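Side-chain contacts in 5-formaminoimidazole-4-carboxamide-1-(beta)-D-ribofuranosyl 5'-monophosphate synthetase (Methanocaldococcus jannaschii, PDB 2R7L), which catalyses the ATP- and formate-dependent formylation of AICAR to FAICAR in purine biosynthesis, without folates: residues Lys63-Asp68 with Glu80-Leu85; Lys130-Ala135 with Phe309-Arg314; Phe272-Lys277 with Phe294-Leu299. All blocks are in the same frame, centred on the assembly; numbering follows the deposited sequence.

Interaction 1. Residues Lys63-Asp68 with Glu80-Leu85; sequences KFIYVD and EKLREL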
loop_
_atom_site.group_PDB
_atom_site.type_symbol
_atom_site.label_atom_id
_atom_site.label_comp_id
_atom_site.label_asym_id
_atom_site.label_seq_id
_atom_site.Cartn_x
_atom_site.Cartn_y
_atom_site.Cartn_z
ATOM N N LYS A 63 21.745 -11.679 -9.512
ATOM C CA LYS A 63 22.916 -12.372 -10.035
ATOM C C LYS A 63 23.450 -13.360 -8.995
ATOM O O LYS A 63 23.582 -13.018 -7.820
ATOM C CB LYS A 63 24.011 -11.360 -10.386
ATOM C CG LYS A 63 24.800 -11.665 -11.664
ATOM C CD LYS A 63 25.050 -13.157 -11.861
ATOM C CE LYS A 63 26.040 -13.432 -12.986
ATOM N NZ LYS A 63 27.448 -13.214 -12.547
ATOM N N PHE A 64 23.749 -14.582 -9.424
ATOM C CA PHE A 64 24.416 -15.558 -8.561
ATOM C C PHE A 64 25.887 -15.707 -8.929
ATOM O O PHE A 64 26.226 -15.855 -10.104
ATOM C CB PHE A 64 23.742 -16.924 -8.663
ATOM C CG PHE A 64 22.340 -16.945 -8.145
ATOM C CD1 PHE A 64 22.093 -17.006 -6.784
ATOM C CD2 PHE A 64 21.264 -16.895 -9.018
ATOM C CE1 PHE A 64 20.801 -17.025 -6.301
ATOM C CE2 PHE A 64 19.966 -16.910 -8.542
ATOM C CZ PHE A 64 19.736 -16.976 -7.179
ATOM N N ILE A 65 26.755 -15.657 -7.922
ATOM C CA ILE A 65 28.155 -16.053 -8.080
ATOM C C ILE A 65 28.366 -17.376 -7.356
ATOM O O ILE A 65 28.493 -17.394 -6.133
ATOM C CB ILE A 65 29.115 -15.017 -7.473
ATOM C CG1 ILE A 65 28.900 -13.648 -8.110
ATOM C CG2 ILE A 65 30.560 -15.467 -7.641
ATOM C CD1 ILE A 65 29.824 -12.565 -7.576
ATOM N N TYR A 66 28.377 -18.477 -8.102
ATOM C CA TYR A 66 28.593 -19.798 -7.518
ATOM C C TYR A 66 30.060 -20.055 -7.153
ATOM O O TYR A 66 30.968 -19.739 -7.920
ATOM C CB TYR A 66 28.101 -20.891 -8.464
ATOM C CG TYR A 66 26.609 -21.074 -8.461
ATOM C CD1 TYR A 66 26.026 -22.155 -7.817
ATOM C CD2 TYR A 66 25.776 -20.161 -9.098
ATOM C CE1 TYR A 66 24.655 -22.325 -7.808
ATOM C CE2 TYR A 66 24.402 -20.319 -9.090
ATOM C CZ TYR A 66 23.849 -21.403 -8.446
ATOM O OH TYR A 66 22.484 -21.563 -8.436
ATOM N N VAL A 67 30.279 -20.620 -5.966
ATOM C CA VAL A 67 31.607 -21.064 -5.543
ATOM C C VAL A 67 31.575 -22.561 -5.250
ATOM O O VAL A 67 30.511 -23.128 -5.007
ATOM C CB VAL A 67 32.113 -20.304 -4.298
ATOM C CG1 VAL A 67 32.458 -18.877 -4.652
ATOM C CG2 VAL A 67 31.086 -20.360 -3.164
ATOM N N ASP A 68 32.739 -23.206 -5.290
ATOM C CA ASP A 68 32.819 -24.639 -5.018
ATOM C C ASP A 68 32.471 -24.932 -3.562
ATOM O O ASP A 68 31.739 -25.875 -3.259
ATOM C CB ASP A 68 34.211 -25.175 -5.357
ATOM C CG ASP A 68 34.393 -25.420 -6.845
ATOM O OD1 ASP A 68 35.483 -25.103 -7.369
ATOM O OD2 ASP A 68 33.444 -25.922 -7.490
ATOM N N GLU A 80 37.139 -10.219 -7.643
ATOM C CA GLU A 80 37.141 -9.517 -8.926
ATOM C C GLU A 80 35.755 -9.402 -9.533
ATOM O O GLU A 80 35.343 -8.320 -9.945
ATOM C CB GLU A 80 38.111 -10.164 -9.923
ATOM C CG GLU A 80 39.321 -9.291 -10.240
ATOM C CD GLU A 80 38.962 -8.066 -11.070
ATOM O OE1 GLU A 80 38.251 -8.223 -12.085
ATOM O OE2 GLU A 80 39.394 -6.949 -10.713
ATOM N N LYS A 81 35.042 -10.522 -9.595
ATOM C CA LYS A 81 33.661 -10.515 -10.046
ATOM C C LYS A 81 32.843 -9.487 -9.267
ATOM O O LYS A 81 32.061 -8.742 -9.851
ATOM C CB LYS A 81 33.039 -11.897 -9.890
ATOM C CG LYS A 81 33.804 -12.999 -10.583
ATOM C CD LYS A 81 33.019 -14.297 -10.536
ATOM C CE LYS A 81 33.772 -15.432 -11.203
ATOM N NZ LYS A 81 32.999 -16.697 -11.129
ATOM N N LEU A 82 33.036 -9.445 -7.950
ATOM C CA LEU A 82 32.298 -8.517 -7.100
ATOM C C LEU A 82 32.641 -7.072 -7.422
ATOM O O LEU A 82 31.785 -6.188 -7.356
ATOM C CB LEU A 82 32.562 -8.793 -5.617
ATOM C CG LEU A 82 31.958 -10.053 -4.991
ATOM C CD1 LEU A 82 32.463 -10.227 -3.561
ATOM C CD2 LEU A 82 30.436 -10.004 -5.023
ATOM N N ARG A 83 33.902 -6.834 -7.764
ATOM C CA ARG A 83 34.349 -5.491 -8.109
ATOM C C ARG A 83 33.847 -5.079 -9.491
ATOM O O ARG A 83 33.568 -3.907 -9.725
ATOM C CB ARG A 83 35.875 -5.390 -8.044
ATOM C CG ARG A 83 36.430 -5.050 -6.664
ATOM C CD ARG A 83 37.924 -4.776 -6.750
ATOM N NE ARG A 83 38.619 -5.893 -7.384
ATOM C CZ ARG A 83 39.430 -6.732 -6.749
ATOM N NH1 ARG A 83 39.674 -6.572 -5.455
ATOM N NH2 ARG A 83 40.005 -7.726 -7.414
ATOM N N GLU A 84 33.728 -6.049 -10.392
ATOM C CA GLU A 84 33.271 -5.786 -11.753
ATOM C C GLU A 84 31.760 -5.585 -11.792
ATOM O O GLU A 84 31.217 -5.075 -12.772
ATOM C CB GLU A 84 33.655 -6.938 -12.682
ATOM C CG GLU A 84 35.130 -6.985 -13.055
ATOM C CD GLU A 84 35.487 -8.218 -13.870
ATOM O OE1 GLU A 84 34.575 -9.021 -14.175
ATOM O OE2 GLU A 84 36.680 -8.390 -14.206
ATOM N N LEU A 85 31.091 -6.001 -10.720
ATOM C CA LEU A 85 29.647 -5.877 -10.608
ATOM C C LEU A 85 29.286 -4.636 -9.822
ATOM O O LEU A 85 28.107 -4.355 -9.602
ATOM C CB LEU A 85 29.056 -7.116 -9.936
ATOM C CG LEU A 85 28.919 -8.337 -10.845
ATOM C CD1 LEU A 85 28.548 -9.556 -10.032
ATOM C CD2 LEU A 85 27.887 -8.085 -11.932
#

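Interaction 2. Residues Lys130-Ala135 with Phe309-Arg314; sequences KLLREA and FEMSAR. With ATP (adenosine-5'-triphosphate), chain E.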
loop_
_atom_site.group_PDB
_atom_site.type_symbol
_atom_site.label_atom_id
_atom_site.label_comp_id
_atom_site.label_asym_id
_atom_site.label_seq_id
_atom_site.Cartn_x
_atom_site.Cartn_y
_atom_site.Cartn_z
ATOM N N LYS A 130 35.789 -5.170 27.244
ATOM C CA LYS A 130 36.398 -3.850 27.387
ATOM C C LYS A 130 35.415 -2.788 26.911
ATOM O O LYS A 130 35.124 -1.824 27.624
ATOM C CB LYS A 130 37.695 -3.785 26.573
ATOM C CG LYS A 130 38.425 -2.451 26.627
ATOM C CD LYS A 130 39.805 -2.573 25.984
ATOM C CE LYS A 130 40.502 -1.224 25.878
ATOM N NZ LYS A 130 40.537 -0.496 27.180
ATOM N N LEU A 131 34.893 -2.985 25.705
ATOM C CA LEU A 131 33.923 -2.062 25.118
ATOM C C LEU A 131 32.687 -1.872 26.003
ATOM O O LEU A 131 32.317 -0.742 26.341
ATOM C CB LEU A 131 33.521 -2.554 23.724
ATOM C CG LEU A 131 32.491 -1.761 22.911
ATOM C CD1 LEU A 131 32.771 -0.256 22.925
ATOM C CD2 LEU A 131 32.470 -2.294 21.493
ATOM N N LEU A 132 32.060 -2.982 26.383
ATOM C CA LEU A 132 30.820 -2.942 27.161
ATOM C C LEU A 132 31.032 -2.385 28.551
ATOM O O LEU A 132 30.195 -1.641 29.070
ATOM C CB LEU A 132 30.216 -4.344 27.262
ATOM C CG LEU A 132 29.796 -4.982 25.937
ATOM C CD1 LEU A 132 29.603 -6.483 26.105
ATOM C CD2 LEU A 132 28.528 -4.321 25.381
ATOM N N ARG A 133 32.153 -2.763 29.159
ATOM C CA ARG A 133 32.526 -2.264 30.476
ATOM C C ARG A 133 32.778 -0.769 30.411
ATOM O O ARG A 133 32.249 -0.005 31.219
ATOM C CB ARG A 133 33.768 -3.005 30.996
ATOM C CG ARG A 133 34.509 -2.295 32.131
ATOM C CD ARG A 133 35.575 -3.187 32.771
ATOM N NE ARG A 133 36.469 -3.813 31.794
ATOM C CZ ARG A 133 37.562 -3.237 31.302
ATOM N NH1 ARG A 133 37.901 -2.009 31.688
ATOM N NH2 ARG A 133 38.315 -3.887 30.419
ATOM N N GLU A 134 33.576 -0.348 29.435
ATOM C CA GLU A 134 33.900 1.069 29.275
ATOM C C GLU A 134 32.703 1.915 28.843
ATOM O O GLU A 134 32.579 3.076 29.239
ATOM C CB GLU A 134 35.059 1.250 28.301
ATOM C CG GLU A 134 36.376 0.720 28.824
ATOM C CD GLU A 134 37.558 1.350 28.131
ATOM O OE1 GLU A 134 37.602 2.600 28.051
ATOM O OE2 GLU A 134 38.441 0.596 27.668
ATOM N N ALA A 135 31.817 1.328 28.043
ATOM C CA ALA A 135 30.577 2.005 27.661
ATOM C C ALA A 135 29.680 2.196 28.873
ATOM O O ALA A 135 28.797 3.054 28.878
ATOM C CB ALA A 135 29.853 1.219 26.582
ATOM N N PHE A 309 25.069 -10.184 27.773
ATOM C CA PHE A 309 25.999 -11.287 27.845
ATOM C C PHE A 309 26.719 -11.468 26.523
ATOM O O PHE A 309 27.688 -12.221 26.431
ATOM C CB PHE A 309 25.259 -12.569 28.229
ATOM C CG PHE A 309 24.215 -13.000 27.228
ATOM C CD1 PHE A 309 24.571 -13.755 26.121
ATOM C CD2 PHE A 309 22.875 -12.677 27.415
ATOM C CE1 PHE A 309 23.615 -14.174 25.200
ATOM C CE2 PHE A 309 21.908 -13.094 26.501
ATOM C CZ PHE A 309 22.280 -13.844 25.393
ATOM N N GLU A 310 26.232 -10.782 25.494
ATOM C CA GLU A 310 26.867 -10.822 24.182
ATOM C C GLU A 310 26.494 -9.605 23.340
ATOM O O GLU A 310 25.593 -8.841 23.695
ATOM C CB GLU A 310 26.515 -12.112 23.440
ATOM C CG GLU A 310 27.558 -13.212 23.571
ATOM C CD GLU A 310 28.906 -12.832 22.968
ATOM O OE1 GLU A 310 29.907 -13.515 23.273
ATOM O OE2 GLU A 310 28.971 -11.860 22.187
ATOM N N MET A 311 27.204 -9.432 22.230
ATOM C CA MET A 311 26.924 -8.358 21.291
ATOM C C MET A 311 27.506 -8.672 19.922
ATOM O O MET A 311 28.384 -9.530 19.790
ATOM C CB MET A 311 27.504 -7.041 21.793
ATOM C CG MET A 311 29.016 -6.992 21.736
ATOM S SD MET A 311 29.644 -5.305 21.637
ATOM C CE MET A 311 29.550 -5.022 19.870
ATOM N N SER A 312 27.001 -7.977 18.903
ATOM C CA SER A 312 27.543 -8.070 17.551
ATOM C C SER A 312 27.801 -6.662 17.031
ATOM O O SER A 312 27.160 -5.703 17.469
ATOM C CB SER A 312 26.573 -8.796 16.630
ATOM O OG SER A 312 26.196 -10.044 17.184
ATOM N N ALA A 313 28.748 -6.537 16.107
ATOM C CA ALA A 313 29.122 -5.230 15.576
ATOM C C ALA A 313 28.622 -5.101 14.144
ATOM O O ALA A 313 28.815 -4.077 13.488
ATOM C CB ALA A 313 30.627 -5.038 15.647
ATOM N N ARG A 314 27.993 -6.167 13.665
ATOM C CA ARG A 314 27.285 -6.141 12.398
ATOM C C ARG A 314 25.900 -6.761 12.595
ATOM O O ARG A 314 25.418 -6.853 13.720
ATOM C CB ARG A 314 28.088 -6.850 11.309
ATOM C CG ARG A 314 28.881 -8.034 11.803
ATOM C CD ARG A 314 27.970 -9.164 12.182
ATOM N NE ARG A 314 28.702 -10.233 12.842
ATOM C CZ ARG A 314 28.164 -11.392 13.196
ATOM N NH1 ARG A 314 28.909 -12.313 13.797
ATOM N NH2 ARG A 314 26.882 -11.629 12.944
HETATM P PG ATP E . 24.698 -17.261 19.283
HETATM O O1G ATP E . 25.381 -16.618 18.097
HETATM O O2G ATP E . 23.696 -16.367 19.987
HETATM O O3G ATP E . 24.188 -18.655 19.003
HETATM P PB ATP E . 26.584 -16.284 21.184
HETATM O O1B ATP E . 26.117 -14.961 20.628
HETATM O O2B ATP E . 28.071 -16.549 21.260
HETATM O O3B ATP E . 25.900 -17.491 20.350
HETATM P PA ATP E . 26.502 -17.326 23.866
HETATM O O1A ATP E . 27.269 -16.450 24.821
HETATM O O2A ATP E . 27.090 -18.587 23.292
HETATM O O3A ATP E . 25.942 -16.392 22.664
HETATM O "O5'" ATP E . 25.137 -17.723 24.603
HETATM C "C5'" ATP E . 24.383 -18.827 24.129
HETATM C "C4'" ATP E . 23.147 -18.953 25.004
HETATM O "O4'" ATP E . 23.515 -19.317 26.339
HETATM C "C3'" ATP E . 22.387 -17.645 25.139
HETATM O "O3'" ATP E . 21.453 -17.453 24.072
HETATM C "C2'" ATP E . 21.705 -17.793 26.484
HETATM O "O2'" ATP E . 20.473 -18.499 26.342
HETATM C "C1'" ATP E . 22.671 -18.656 27.287
HETATM N N9 ATP E . 23.510 -17.756 28.099
HETATM C C8 ATP E . 24.650 -17.176 27.676
HETATM N N7 ATP E . 25.182 -16.393 28.646
HETATM C C5 ATP E . 24.381 -16.482 29.724
HETATM C C6 ATP E . 24.375 -15.917 31.091
HETATM N N6 ATP E . 25.353 -15.076 31.510
HETATM N N1 ATP E . 23.349 -16.256 31.896
HETATM C C2 ATP E . 22.364 -17.087 31.488
HETATM N N3 ATP E . 22.315 -17.642 30.266
HETATM C C4 ATP E . 23.270 -17.372 29.353
#

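Interaction 3. Residues Phe272-Lys277 with Phe294-Leu299; sequences FEMGDK and FCLQSL. With ATP (adenosine-5'-triphosphate), chain E.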
loop_
_atom_site.group_PDB
_atom_site.type_symbol
_atom_site.label_atom_id
_atom_site.label_comp_id
_atom_site.label_asym_id
_atom_site.label_seq_id
_atom_site.Cartn_x
_atom_site.Cartn_y
_atom_site.Cartn_z
ATOM N N PHE A 272 17.448 2.448 24.798
ATOM C CA PHE A 272 18.074 3.474 23.958
ATOM C C PHE A 272 19.385 3.971 24.566
ATOM O O PHE A 272 20.391 4.109 23.860
ATOM C CB PHE A 272 17.110 4.639 23.705
ATOM C CG PHE A 272 16.189 4.424 22.528
ATOM C CD1 PHE A 272 14.861 4.075 22.722
ATOM C CD2 PHE A 272 16.656 4.566 21.229
ATOM C CE1 PHE A 272 14.010 3.871 21.640
ATOM C CE2 PHE A 272 15.817 4.359 20.143
ATOM C CZ PHE A 272 14.493 4.018 20.348
ATOM N N GLU A 273 19.377 4.224 25.876
ATOM C CA GLU A 273 20.594 4.663 26.581
ATOM C C GLU A 273 21.750 3.680 26.390
ATOM O O GLU A 273 22.896 4.086 26.212
ATOM C CB GLU A 273 20.317 4.876 28.072
ATOM C CG GLU A 273 21.496 5.426 28.863
ATOM C CD GLU A 273 21.810 6.877 28.526
ATOM O OE1 GLU A 273 20.861 7.679 28.399
ATOM O OE2 GLU A 273 23.005 7.219 28.396
ATOM N N MET A 274 21.442 2.387 26.419
ATOM C CA MET A 274 22.452 1.357 26.218
ATOM C C MET A 274 23.052 1.459 24.834
ATOM O O MET A 274 24.272 1.339 24.654
ATOM C CB MET A 274 21.851 -0.040 26.405
ATOM C CG MET A 274 21.425 -0.357 27.826
ATOM S SD MET A 274 20.408 -1.846 27.895
ATOM C CE MET A 274 21.574 -3.095 27.370
ATOM N N GLY A 275 22.188 1.652 23.845
ATOM C CA GLY A 275 22.643 1.845 22.467
ATOM C C GLY A 275 23.468 3.116 22.334
ATOM O O GLY A 275 24.526 3.117 21.712
ATOM N N ASP A 276 22.997 4.197 22.943
ATOM C CA ASP A 276 23.718 5.467 22.871
ATOM C C ASP A 276 25.121 5.345 23.468
ATOM O O ASP A 276 26.092 5.819 22.878
ATOM C CB ASP A 276 22.921 6.580 23.559
ATOM C CG ASP A 276 21.702 7.014 22.749
ATOM O OD1 ASP A 276 21.590 6.586 21.581
ATOM O OD2 ASP A 276 20.864 7.784 23.271
ATOM N N LYS A 277 25.226 4.682 24.621
ATOM C CA LYS A 277 26.512 4.525 25.308
ATOM C C LYS A 277 27.486 3.655 24.535
ATOM O O LYS A 277 28.655 4.006 24.389
ATOM C CB LYS A 277 26.314 3.943 26.710
ATOM C CG LYS A 277 25.673 4.887 27.698
ATOM C CD LYS A 277 25.498 4.187 29.034
ATOM C CE LYS A 277 24.967 5.122 30.097
ATOM N NZ LYS A 277 24.798 4.396 31.382
ATOM N N PHE A 294 23.824 -3.159 14.743
ATOM C CA PHE A 294 24.472 -3.817 15.878
ATOM C C PHE A 294 23.434 -4.314 16.874
ATOM O O PHE A 294 22.326 -3.776 16.962
ATOM C CB PHE A 294 25.513 -2.919 16.563
ATOM C CG PHE A 294 24.933 -1.760 17.330
ATOM C CD1 PHE A 294 24.607 -1.891 18.670
ATOM C CD2 PHE A 294 24.755 -0.527 16.722
ATOM C CE1 PHE A 294 24.091 -0.821 19.390
ATOM C CE2 PHE A 294 24.239 0.554 17.439
ATOM C CZ PHE A 294 23.913 0.403 18.774
ATOM N N CYS A 295 23.809 -5.347 17.619
ATOM C CA CYS A 295 22.877 -6.063 18.479
ATOM C C CYS A 295 23.431 -6.198 19.891
ATOM O O CYS A 295 24.602 -6.551 20.073
ATOM C CB CYS A 295 22.626 -7.450 17.888
ATOM S SG CYS A 295 21.561 -8.534 18.858
ATOM N N LEU A 296 22.597 -5.894 20.879
ATOM C CA LEU A 296 22.892 -6.233 22.273
ATOM C C LEU A 296 22.054 -7.440 22.673
ATOM O O LEU A 296 20.820 -7.385 22.648
ATOM C CB LEU A 296 22.596 -5.059 23.215
ATOM C CG LEU A 296 23.505 -3.832 23.073
ATOM C CD1 LEU A 296 23.219 -2.843 24.164
ATOM C CD2 LEU A 296 24.970 -4.222 23.082
ATOM N N GLN A 297 22.722 -8.530 23.030
ATOM C CA GLN A 297 22.034 -9.746 23.460
ATOM C C GLN A 297 21.961 -9.755 24.976
ATOM O O GLN A 297 22.968 -9.918 25.655
ATOM C CB GLN A 297 22.769 -10.979 22.955
ATOM C CG GLN A 297 22.845 -11.046 21.448
ATOM C CD GLN A 297 24.012 -11.857 20.966
ATOM O OE1 GLN A 297 24.994 -11.307 20.468
ATOM N NE2 GLN A 297 23.926 -13.176 21.118
ATOM N N SER A 298 20.767 -9.569 25.513
ATOM C CA SER A 298 20.645 -9.299 26.931
ATOM C C SER A 298 19.650 -10.187 27.667
ATOM O O SER A 298 18.884 -10.936 27.057
ATOM C CB SER A 298 20.285 -7.833 27.139
ATOM O OG SER A 298 19.004 -7.554 26.605
ATOM N N LEU A 299 19.685 -10.106 28.991
ATOM C CA LEU A 299 18.724 -10.793 29.830
ATOM C C LEU A 299 18.186 -9.792 30.827
ATOM O O LEU A 299 18.944 -9.061 31.452
ATOM C CB LEU A 299 19.364 -11.988 30.544
ATOM C CG LEU A 299 19.727 -13.170 29.638
ATOM C CD1 LEU A 299 20.784 -14.077 30.278
ATOM C CD2 LEU A 299 18.483 -13.962 29.265
HETATM P PG ATP E . 24.698 -17.261 19.283
HETATM O O1G ATP E . 25.381 -16.618 18.097
HETATM O O2G ATP E . 23.696 -16.367 19.987
HETATM O O3G ATP E . 24.188 -18.655 19.003
HETATM P PB ATP E . 26.584 -16.284 21.184
HETATM O O1B ATP E . 26.117 -14.961 20.628
HETATM O O2B ATP E . 28.071 -16.549 21.260
HETATM O O3B ATP E . 25.900 -17.491 20.350
HETATM P PA ATP E . 26.502 -17.326 23.866
HETATM O O1A ATP E . 27.269 -16.450 24.821
HETATM O O2A ATP E . 27.090 -18.587 23.292
HETATM O O3A ATP E . 25.942 -16.392 22.664
HETATM O "O5'" ATP E . 25.137 -17.723 24.603
HETATM C "C5'" ATP E . 24.383 -18.827 24.129
HETATM C "C4'" ATP E . 23.147 -18.953 25.004
HETATM O "O4'" ATP E . 23.515 -19.317 26.339
HETATM C "C3'" ATP E . 22.387 -17.645 25.139
HETATM O "O3'" ATP E . 21.453 -17.453 24.072
HETATM C "C2'" ATP E . 21.705 -17.793 26.484
HETATM O "O2'" ATP E . 20.473 -18.499 26.342
HETATM C "C1'" ATP E . 22.671 -18.656 27.287
HETATM N N9 ATP E . 23.510 -17.756 28.099
HETATM C C8 ATP E . 24.650 -17.176 27.676
HETATM N N7 ATP E . 25.182 -16.393 28.646
HETATM C C5 ATP E . 24.381 -16.482 29.724
HETATM C C6 ATP E . 24.375 -15.917 31.091
HETATM N N6 ATP E . 25.353 -15.076 31.510
HETATM N N1 ATP E . 23.349 -16.256 31.896
HETATM C C2 ATP E . 22.364 -17.087 31.488
HETATM N N3 ATP E . 22.315 -17.642 30.266
HETATM C C4 ATP E . 23.270 -17.372 29.353
#

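Interaction 1. Residues Lys63-Asp68 with Glu80-Leu85
Lys-81 is the first residue of 80-85 to touch the strand, and it does so with its aliphatic chain against Ile-65. Its CD lies 4.0 Å from Ile-65 CG2, and its CB is the same distance from Ile-65 CD1. The two side chains run past each other in opposite directions; the lysine, extended beyond CG, lays its methylenes along one flank of the isoleucine and carries the ammonium past it. Lys-81 NZ stands 6.7 Å from Lys-63 NZ, a like-charged neighbour, and has a long, weak ion pair with Glu-77. Leu-82 comes next. Its CB leaves the backbone to one side of the strand, yet the CD2 branch swings in to 3.7 Å from Ile-65 CD1, the closest approach between the segments, and the two chains pass at a slant. Leu-85, just past the helix, closes the group with CD1 at 4.1 Å from Ile-65 CD1. One methyl thus meets all three helix-side residues, and the torsions explain how: Ile-65 has CG1 anti to its carbonyl carbon (chi1 -58°) and CD1 fully extended (chi2 -179°), which projects that methyl toward the helix. Ile-65 and Leu-85 both also rest on Val-44 of the adjacent parallel strand 43-47. Helix 76-84 therefore packs on the outermost strand of this chain's parallel sheet, of order 3-2-1-4, a Rossmann-like alpha/beta unit. No hydrogen bond or salt bridge crosses between the segments; the contact is held by dispersion and by burial of Ile-65, with Lys-81 contributing carbon rather than charge.

Interaction 2. Residues Lys130-Ala135 with Phe309-Arg314
Leu-131 reaches across to Met-311 with its CD2 methyl, 4.1 Å from the sulfur SD, the two side chains crossing at about a right angle. The same leucine packs on Leu-278 and Lys-281 of helix 268-285, which places it where two helices meet the sheet. Leu-132 follows, its CD2 lying 4.0 Å from Met-311 SD, but here the chains run alongside in opposite directions. The thioether is thus met by one methyl from each of two successive helix residues. Met-311 gets there with CG between its backbone N and carbonyl carbon (chi1 71°) and a bend at its last torsion. The side chains of Phe-309 and Glu-310 leave the backbone away from the helix, and both contact ATP. Phe-309 CE1 packs 3.7 Å from ATP C3', and Glu-310 CG lies 3.5 Å from ATP O1A. Phe-309 and Glu-310 both pair with Gln-297, a classic beta bulge in this edge strand of the ATP-grasp sheet. Glu-310, predicted to bind magnesium, also accepts a hydrogen bond from Met-311 N at OE2 (3.0 Å, 154°), on the anti side and 23° out of the carboxylate plane. Between these two segments the join is carbon and sulfur only, while the Phe-309 ring packs on the nucleotide and the Glu-310 carboxylate lies near the phosphates, where the predicted magnesium would probably reconcile the like charges.

Interaction 3. Residues Phe272-Lys277 with Phe294-Leu299
Met-274 and Leu-296 make the closest contact between helix and strand: the methionine methyl CE lies 3.6 Å from Leu-296 CD1, and the same leucine methyl is 3.8 Å from Met-274 CB. One branch of the leucine is therefore touched by both the root and the tip of the methionine. The bend at the end of Met-274 (chi3 65°) turns CE back toward the strand, although its CB starts off to one side. Next to this pair, Phe-294 brings ring atom CZ to 4.0 Å from Gly-275 O, and CZ also comes within 4.2 Å of Gly-275 CA.

These residues sit where helix 268-285 covers one face of the antiparallel sheet of the ATP-grasp fold, whose strand 292-300 alternates its side chains: Phe-294 and Leu-296 face the helix, Gln-297 and Leu-299 the nucleotide. Gln-297 NE2 donates a nearly straight hydrogen bond to ATP O1B (2.9 Å, 168°), and Leu-299 CD1 packs 3.6 Å from the adenine atom C2. The amide reaches the phosphate with CG anti to the carbonyl carbon (chi1 -61°) and the chain extended beyond it. A leucine in place of Gln-297 is likely to leave O1B without this donor and to disturb the magnesium site in which the residue is predicted to take part.

Farther out, Tyr-211 of strand 205-214 lays its ring nearly parallel to that of Phe-294, while Leu-137 backs both Met-274 and Leu-296. On the outer side of the helix, Asp-276 forms a salt bridge with Arg-57 of a third subunit.

Interactions 2 and 3 lie together, their centres about 8 Å apart, whereas interaction 1 has its centre about 33 and 35 Å from theirs, on the opposite side of the chain's centre. Along the sequence interaction 1 closes first; the segments of 272-277 with 294-299 then both fall between the two segments of interaction 2. Strands 292-300 and 306-312 are consecutive in the chain and neighbours in one antiparallel sheet, joined by backbone hydrogen bonds, such as the probable one from Gln-297 N to Glu-310 O. Helices 125-135 and 268-285 thus back neighbouring strands whose other face meets ATP, while the Rossmann-like parallel sheet of interaction 1 is distant from these nucleotide contacts.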